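Local coordinates for protein escJ (PDB 1YJ7) that probably builds, as a lipoprotein of the YscJ family, part of the membrane platform on which the type III secretion system of enteropathogenic E. coli assembles, at residues Thr7-Lys12 against Met38-Ala43; Asn15-Leu20 against Thr52-Asn57. The protein carries 3 engineered substitutions. One frame throughout, in Å; residues are numbered along the deposited sequence. Where two conformers were deposited one is given.

Contact 1 of 2, residues Thr7-Lys12 against Met38-Ala43; sequences TGLTEK and MTLSVA. Engineered in segment 38-43: A43 (natural residue Glu).
The peptide groups of L9 and M38 meet along their edges, each carbonyl offering an in-plane lone pair to the N-H of the other residue. L9 N gives its hydrogen to M38 O at 3.0 Å, and M38 N returns a bond to L9 O at 2.8 Å, so the two form an antiparallel hydrogen-bonded pair. G8 lies against M38 as well, which makes a G1 beta bulge. Its phi of 72° is easily reached without a side chain and lets the strand take in the extra residue. G8 N lies near M38 O but at a poor angle; instead it donates to a water 3.0 Å away, which also bonds T39 OG1 at 3.1 Å.

On one face of the sheet the side chains of L9, M38 and L40 gather. In L9, CG anti to the carbonyl carbon (chi1 -62°) sends the fork over the same face as L40, and L9 CD1 reaches L40 CG at 3.9 Å, the two leucines crossing at about a right angle. M38, bent at chi2, brings its methyl to within loose van der Waals range of E11 CG, 4.3 Å from M38 CE. Away from this apolar cluster, T7 and T39 lie side by side, with T7 CB 3.7 Å from T39 OG1; T7 OG1 bonds E11 of the second subunit.

T10 then serves as N-cap, its OG1 accepting from E13 N as helix 11-23 starts. That helix lies over the leucine-methionine face, A14 on L9 and M38, M17 on L9 and L40, while strand 28-32 flanks strand 38-42 on the side away from strand 3-9.

Contact 2 of 2, residues Asn15-Leu20 against Thr52-Asn57; sequences NQMQAL and TILNNN
Two helices pack through L20 and M17 of helix 11-23 against I53, L54 and N57 at the C-terminal end of helix 47-56. Their axes come within 10.7 Å and run at 125°, closer to antiparallel than parallel. No hydrogen bond joins them; the contact rests on van der Waals packing, mostly of apolar branches, with the amide of N57 at its margin. L20 makes most of the contacts. Its bond to CB points toward helix 47-56, and CG opposite the backbone N (chi1 170°) brings the fork against I53, with L20 CG 3.7 Å from I53 CG2 as the two side chains slide past each other in opposite directions. L20 CD2 sits between I53 CG2 and the side chain of N57, 3.7 Å from N57 CB, and also lies 4.2 Å from L54 CD2.

These are the two helices of a beta-alpha-beta-beta-alpha fold, consistent with the ring-building modules of this family, in which a three-stranded antiparallel sheet carries both. M17 and L54, nearer that sheet, cross at about a right angle, with M17 CG 3.9 Å from L54 CD2. A slim, unbranched methionine fits between helix and sheet, while L54 rests on L5.

N57, the first residue to leave helical geometry, turns its amide back on its own helix: N57 ND2 donates to I53 O at 2.8 Å in a nearly straight bond. The acceptor lies almost exactly in the amide plane, although the donor is tilted 24° from the carbonyl plane. The bond fixes the rotation of the amide, leaving ND2 3.9 Å from L20 CD2, and F59 covers L20 from the loop beyond.

How the contacts relate
Helix 11-23 serves both contacts: contact 1 leads into its first turn, and contact 2 uses its middle. Contact 1 is an edge-to-edge joining of strands, held by paired backbone bonds and a bridging water. Contact 2 has no bond across it and relies on packing between helices. Each has a buried part, L9, M38 and L40 in contact 1, M17 and L54 in contact 2, while E11 and N57 are exposed. Both also meet the second subunit, contact 1 by the hydrogen bond of T7, contact 2 by packing of N55 and N56. M17 joins them: its CB lies 3.6 Å from L40 CD1, and its CE 3.8 Å from L9 CD2, so L9 and L40 form part of the face it packs on.

Contact 1 of 2, residues Thr7-Lys12 against Met38-Ala43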
ATOM      1  N   THR D   7     -18.253 -16.585   1.411  1.00 21.01           N
ATOM      2  CA  THR D   7     -18.299 -17.912   2.010  1.00 21.53           C
ATOM      3  C   THR D   7     -17.616 -17.853   3.370  1.00 21.43           C
ATOM      4  O   THR D   7     -16.989 -16.860   3.728  1.00 21.35           O
ATOM      5  CB  THR D   7     -17.563 -18.933   1.113  1.00 22.07           C
ATOM      6  OG1 THR D   7     -16.158 -18.637   1.108  1.00 21.57           O
ATOM      7  CG2 THR D   7     -17.971 -18.801  -0.347  1.00 23.42           C
ATOM      8  N   GLY D   8     -17.757 -18.922   4.143  1.00 21.57           N
ATOM      9  CA  GLY D   8     -17.036 -19.066   5.394  1.00 21.99           C
ATOM     10  C   GLY D   8     -17.516 -18.176   6.505  1.00 21.81           C
ATOM     11  O   GLY D   8     -16.775 -17.891   7.440  1.00 22.26           O
ATOM     12  N   LEU D   9     -18.760 -17.709   6.406  1.00 21.42           N
ATOM     13  CA  LEU D   9     -19.264 -16.732   7.350  1.00 21.10           C
ATOM     14  C   LEU D   9     -19.789 -17.420   8.597  1.00 20.33           C
ATOM     15  O   LEU D   9     -20.396 -18.494   8.519  1.00 20.42           O
ATOM     16  CB  LEU D   9     -20.404 -15.905   6.737  1.00 20.96           C
ATOM     17  CG  LEU D   9     -20.068 -15.054   5.512  1.00 21.17           C
ATOM     18  CD1 LEU D   9     -21.336 -14.459   4.913  1.00 20.20           C
ATOM     19  CD2 LEU D   9     -19.056 -13.977   5.892  1.00 20.80           C
ATOM     20  N   THR D  10     -19.590 -16.784   9.738  1.00 19.56           N
ATOM     21  CA  THR D  10     -20.248 -17.230  10.962  1.00 19.54           C
ATOM     22  C   THR D  10     -21.745 -17.001  10.832  1.00 17.91           C
ATOM     23  O   THR D  10     -22.206 -16.260   9.964  1.00 16.82           O
ATOM     24  CB  THR D  10     -19.739 -16.487  12.202  1.00 19.30           C
ATOM     25  OG1 THR D  10     -20.095 -15.114  12.106  1.00 19.65           O
ATOM     26  CG2 THR D  10     -18.202 -16.519  12.308  1.00 22.41           C
ATOM     27  N   GLU D  11     -22.500 -17.618  11.726  1.00 16.60           N
ATOM     28  CA  GLU D  11     -23.943 -17.439  11.741  1.00 16.12           C
ATOM     29  C   GLU D  11     -24.307 -15.984  11.922  1.00 15.27           C
ATOM     30  O   GLU D  11     -25.200 -15.472  11.251  1.00 15.31           O
ATOM     31  CB  GLU D  11     -24.569 -18.291  12.848  1.00 15.55           C
ATOM     32  CG  GLU D  11     -24.572 -19.758  12.482  1.00 16.67           C
ATOM     33  CD  GLU D  11     -25.118 -20.654  13.579  1.00 17.69           C
ATOM     34  OE1 GLU D  11     -25.220 -21.882  13.329  1.00 18.45           O
ATOM     35  OE2 GLU D  11     -25.445 -20.137  14.672  1.00 16.88           O
ATOM     36  N   LYS D  12     -23.623 -15.314  12.840  1.00 15.61           N
ATOM     37  CA  LYS D  12     -23.948 -13.933  13.163  1.00 16.12           C
ATOM     38  C   LYS D  12     -23.622 -13.011  12.005  1.00 16.22           C
ATOM     39  O   LYS D  12     -24.443 -12.179  11.660  1.00 16.82           O
ATOM     40  CB  LYS D  12     -23.215 -13.477  14.419  1.00 16.95           C
ATOM     41  CG  LYS D  12     -23.390 -12.013  14.764  1.00 18.42           C
ATOM     42  CD  LYS D  12     -22.554 -11.669  16.004  1.00 22.82           C
ATOM     43  CE  LYS D  12     -22.195 -10.214  16.074  1.00 25.68           C
ATOM     44  NZ  LYS D  12     -21.295  -9.967  17.271  1.00 26.47           N
ATOM     45  N   MET D  38     -21.564 -20.226   6.582  1.00 26.21           N
ATOM     46  CA  MET D  38     -22.571 -19.759   5.656  1.00 24.68           C
ATOM     47  C   MET D  38     -21.976 -19.088   4.421  1.00 23.17           C
ATOM     48  O   MET D  38     -20.948 -18.416   4.488  1.00 22.29           O
ATOM     49  CB  MET D  38     -23.496 -18.782   6.379  1.00 24.30           C
ATOM     50  CG  MET D  38     -24.215 -19.419   7.547  1.00 25.06           C
ATOM     51  SD  MET D  38     -25.421 -20.680   7.017  1.00 25.24           S
ATOM     52  CE  MET D  38     -26.010 -21.157   8.675  1.00 28.03           C
ATOM     53  N   THR D  39     -22.683 -19.253   3.318  1.00 22.13           N
ATOM     54  CA  THR D  39     -22.431 -18.563   2.063  1.00 21.78           C
ATOM     55  C   THR D  39     -23.638 -17.727   1.689  1.00 21.09           C
ATOM     56  O   THR D  39     -24.769 -18.243   1.647  1.00 21.26           O
ATOM     57  CB  THR D  39     -22.197 -19.593   0.939  1.00 21.42           C
ATOM     58  OG1 THR D  39     -20.994 -20.314   1.198  1.00 22.42           O
ATOM     59  CG2 THR D  39     -21.985 -18.907  -0.413  1.00 22.28           C
ATOM     60  N   LEU D  40     -23.410 -16.452   1.380  1.00 19.69           N
ATOM     61  CA  LEU D  40     -24.419 -15.579   0.827  1.00 19.89           C
ATOM     62  C   LEU D  40     -24.191 -15.332  -0.652  1.00 20.45           C
ATOM     63  O   LEU D  40     -23.056 -15.152  -1.067  1.00 21.07           O
ATOM     64  CB  LEU D  40     -24.422 -14.216   1.535  1.00 19.66           C
ATOM     65  CG  LEU D  40     -24.768 -14.242   3.011  1.00 19.19           C
ATOM     66  CD1 LEU D  40     -24.685 -12.829   3.580  1.00 16.87           C
ATOM     67  CD2 LEU D  40     -26.149 -14.847   3.250  1.00 18.59           C
ATOM     68  N   SER D  41     -25.280 -15.323  -1.417  1.00 21.15           N
ATOM     69  CA  SER D  41     -25.290 -15.022  -2.850  1.00 22.22           C
ATOM     70  C   SER D  41     -26.464 -14.132  -3.198  1.00 22.10           C
ATOM     71  O   SER D  41     -27.431 -14.035  -2.457  1.00 22.37           O
ATOM     72  CB  SER D  41     -25.371 -16.316  -3.681  1.00 22.15           C
ATOM     73  OG  SER D  41     -24.456 -17.281  -3.209  1.00 24.81           O
ATOM     74  N   VAL D  42     -26.383 -13.452  -4.332  1.00 22.51           N
ATOM     75  CA  VAL D  42     -27.439 -12.559  -4.772  1.00 23.19           C
ATOM     76  C   VAL D  42     -27.619 -12.719  -6.268  1.00 23.50           C
ATOM     77  O   VAL D  42     -26.718 -13.197  -6.952  1.00 23.96           O
ATOM     78  CB  VAL D  42     -27.104 -11.075  -4.478  1.00 23.54           C
ATOM     79  CG1 VAL D  42     -27.112 -10.818  -2.987  1.00 24.76           C
ATOM     80  CG2 VAL D  42     -25.735 -10.696  -5.115  1.00 24.50           C
ATOM     81  N   ALA D  43     -28.777 -12.313  -6.771  1.00 24.39           N
ATOM     82  CA  ALA D  43     -29.008 -12.215  -8.214  1.00 24.70           C
ATOM     83  C   ALA D  43     -27.970 -11.288  -8.820  1.00 25.08           C
ATOM     84  O   ALA D  43     -27.632 -10.268  -8.210  1.00 23.26           O
ATOM     85  CB  ALA D  43     -30.406 -11.678  -8.487  1.00 25.30           C
TER
HETATM   86  O   HOH W   1     -19.279 -21.416   3.483  1.00 33.25           O

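Contact 2 of 2, residues Asn15-Leu20 against Thr52-Asn57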
ATOM      1  N   ASN D  15     -26.141 -13.648   9.225  1.00 12.90           N
ATOM      2  CA  ASN D  15     -27.464 -13.130   9.551  1.00 12.75           C
ATOM      3  C   ASN D  15     -27.535 -11.612   9.442  1.00 13.07           C
ATOM      4  O   ASN D  15     -28.517 -11.062   8.964  1.00 13.33           O
ATOM      5  CB  ASN D  15     -27.892 -13.519  10.966  1.00 12.96           C
ATOM      6  CG  ASN D  15     -28.323 -14.967  11.074  1.00 13.94           C
ATOM      7  OD1 ASN D  15     -28.658 -15.619  10.074  1.00 15.86           O
ATOM      8  ND2 ASN D  15     -28.273 -15.496  12.298  1.00 13.06           N
ATOM      9  N   GLN D  16     -26.519 -10.934   9.946  1.00 13.47           N
ATOM     10  CA  GLN D  16     -26.511  -9.472   9.886  1.00 13.83           C
ATOM     11  C   GLN D  16     -26.474  -8.977   8.447  1.00 13.08           C
ATOM     12  O   GLN D  16     -27.228  -8.061   8.084  1.00 13.83           O
ATOM     13  CB  GLN D  16     -25.376  -8.890  10.729  1.00 14.61           C
ATOM     14  CG  GLN D  16     -25.624  -9.154  12.219  1.00 17.54           C
ATOM     15  CD  GLN D  16     -24.560  -8.573  13.113  1.00 21.40           C
ATOM     16  OE1 GLN D  16     -23.410  -8.434  12.703  1.00 22.46           O
ATOM     17  NE2 GLN D  16     -24.943  -8.242  14.352  1.00 24.99           N
ATOM     18  N   MET D  17     -25.633  -9.581   7.621  1.00 12.90           N
ATOM     19  CA  MET D  17     -25.534  -9.178   6.216  1.00 13.17           C
ATOM     20  C   MET D  17     -26.820  -9.510   5.472  1.00 13.65           C
ATOM     21  O   MET D  17     -27.329  -8.703   4.708  1.00 13.86           O
ATOM     22  CB  MET D  17     -24.318  -9.823   5.544  1.00 14.25           C
ATOM     23  CG  MET D  17     -23.018  -9.255   6.021  1.00 16.43           C
ATOM     24  SD  MET D  17     -21.585  -9.881   5.028  1.00 24.99           S
ATOM     25  CE  MET D  17     -20.986 -10.755   6.086  1.00 24.21           C
ATOM     26  N   GLN D  18     -27.369 -10.692   5.737  1.00 13.38           N
ATOM     27  CA  GLN D  18     -28.577 -11.141   5.069  1.00 13.95           C
ATOM     28  C   GLN D  18     -29.750 -10.247   5.434  1.00 13.51           C
ATOM     29  O   GLN D  18     -30.455  -9.774   4.558  1.00 14.23           O
ATOM     30  CB  GLN D  18     -28.858 -12.607   5.454  1.00 14.55           C
ATOM     31  CG  GLN D  18     -30.110 -13.194   4.836  1.00 15.69           C
ATOM     32  CD  GLN D  18     -30.418 -14.591   5.322  1.00 18.26           C
ATOM     33  OE1 GLN D  18     -31.409 -15.212   4.886  1.00 24.66           O
ATOM     34  NE2 GLN D  18     -29.626 -15.079   6.234  1.00 14.64           N
ATOM     35  N   ALA D  19     -29.961 -10.005   6.731  1.00 14.04           N
ATOM     36  CA  ALA D  19     -31.030  -9.112   7.168  1.00 14.08           C
ATOM     37  C   ALA D  19     -30.900  -7.703   6.580  1.00 14.71           C
ATOM     38  O   ALA D  19     -31.884  -7.092   6.162  1.00 15.11           O
ATOM     39  CB  ALA D  19     -31.087  -9.051   8.699  1.00 13.46           C
ATOM     40  N   LEU D  20     -29.674  -7.184   6.547  1.00 14.65           N
ATOM     41  CA  LEU D  20     -29.432  -5.865   6.002  1.00 15.47           C
ATOM     42  C   LEU D  20     -29.851  -5.819   4.529  1.00 15.23           C
ATOM     43  O   LEU D  20     -30.528  -4.880   4.092  1.00 16.12           O
ATOM     44  CB  LEU D  20     -27.955  -5.485   6.171  1.00 15.06           C
ATOM     45  CG  LEU D  20     -27.448  -4.230   5.459  1.00 17.82           C
ATOM     46  CD1 LEU D  20     -28.199  -2.975   5.954  1.00 20.07           C
ATOM     47  CD2 LEU D  20     -25.969  -4.122   5.695  1.00 19.31           C
ATOM     48  N   THR D  52     -22.486  -2.328  -2.585  1.00 15.65           N
ATOM     49  CA  THR D  52     -22.533  -0.934  -2.112  1.00 15.99           C
ATOM     50  C   THR D  52     -23.093  -0.896  -0.685  1.00 16.05           C
ATOM     51  O   THR D  52     -22.516  -0.270   0.204  1.00 15.84           O
ATOM     52  CB  THR D  52     -23.375  -0.056  -3.044  1.00 16.70           C
ATOM     53  OG1 THR D  52     -22.778  -0.026  -4.357  1.00 18.70           O
ATOM     54  CG2 THR D  52     -23.386   1.418  -2.574  1.00 18.87           C
ATOM     55  N   ILE D  53     -24.206  -1.588  -0.481  1.00 15.58           N
ATOM     56  CA  ILE D  53     -24.853  -1.647   0.828  1.00 15.48           C
ATOM     57  C   ILE D  53     -23.929  -2.277   1.854  1.00 15.28           C
ATOM     58  O   ILE D  53     -23.766  -1.745   2.952  1.00 15.69           O
ATOM     59  CB  ILE D  53     -26.211  -2.430   0.746  1.00 15.46           C
ATOM     60  CG1 ILE D  53     -27.237  -1.616  -0.029  1.00 16.79           C
ATOM     61  CG2 ILE D  53     -26.757  -2.727   2.175  1.00 15.75           C
ATOM     62  CD1 ILE D  53     -28.419  -2.428  -0.536  1.00 17.64           C
ATOM     63  N   LEU D  54     -23.285  -3.391   1.507  1.00 15.49           N
ATOM     64  CA  LEU D  54     -22.383  -4.022   2.460  1.00 16.03           C
ATOM     65  C   LEU D  54     -21.176  -3.131   2.754  1.00 16.11           C
ATOM     66  O   LEU D  54     -20.793  -2.959   3.909  1.00 16.01           O
ATOM     67  CB  LEU D  54     -21.923  -5.372   1.978  1.00 15.66           C
ATOM     68  CG  LEU D  54     -23.042  -6.402   1.851  1.00 16.21           C
ATOM     69  CD1 LEU D  54     -22.473  -7.681   1.258  1.00 18.09           C
ATOM     70  CD2 LEU D  54     -23.734  -6.667   3.184  1.00 16.43           C
ATOM     71  N   ASN D  55     -20.613  -2.552   1.715  1.00 16.70           N
ATOM     72  CA  ASN D  55     -19.469  -1.640   1.884  1.00 17.33           C
ATOM     73  C   ASN D  55     -19.795  -0.450   2.790  1.00 17.09           C
ATOM     74  O   ASN D  55     -19.033  -0.151   3.720  1.00 17.12           O
ATOM     75  CB  ASN D  55     -18.772  -1.361   0.550  0.50 18.16           C
ATOM     76  CG  ASN D  55     -17.834  -2.531   0.147  0.50 20.46           C
ATOM     77  OD1 ASN D  55     -18.290  -3.605  -0.266  0.50 24.28           O
ATOM     78  ND2 ASN D  55     -16.525  -2.351   0.359  0.50 23.63           N
ATOM     79  N   ASN D  56     -20.948   0.173   2.546  1.00 16.86           N
ATOM     80  CA  ASN D  56     -21.359   1.378   3.269  1.00 17.23           C
ATOM     81  C   ASN D  56     -21.624   1.066   4.742  1.00 17.32           C
ATOM     82  O   ASN D  56     -21.560   1.941   5.587  1.00 17.42           O
ATOM     83  CB  ASN D  56     -22.592   2.004   2.633  1.00 17.48           C
ATOM     84  CG  ASN D  56     -22.301   2.695   1.305  1.00 18.92           C
ATOM     85  OD1 ASN D  56     -21.167   2.721   0.831  1.00 19.46           O
ATOM     86  ND2 ASN D  56     -23.340   3.256   0.698  1.00 20.75           N
ATOM     87  N   ASN D  57     -21.909  -0.199   5.042  1.00 18.00           N
ATOM     88  CA  ASN D  57     -22.204  -0.628   6.406  1.00 18.38           C
ATOM     89  C   ASN D  57     -21.068  -1.377   7.085  1.00 18.69           C
ATOM     90  O   ASN D  57     -21.243  -1.913   8.184  1.00 19.73           O
ATOM     91  CB  ASN D  57     -23.491  -1.455   6.411  1.00 18.37           C
ATOM     92  CG  ASN D  57     -24.710  -0.599   6.246  1.00 20.82           C
ATOM     93  OD1 ASN D  57     -25.206  -0.035   7.227  1.00 25.45           O
ATOM     94  ND2 ASN D  57     -25.164  -0.419   5.005  1.00 17.94           N
TER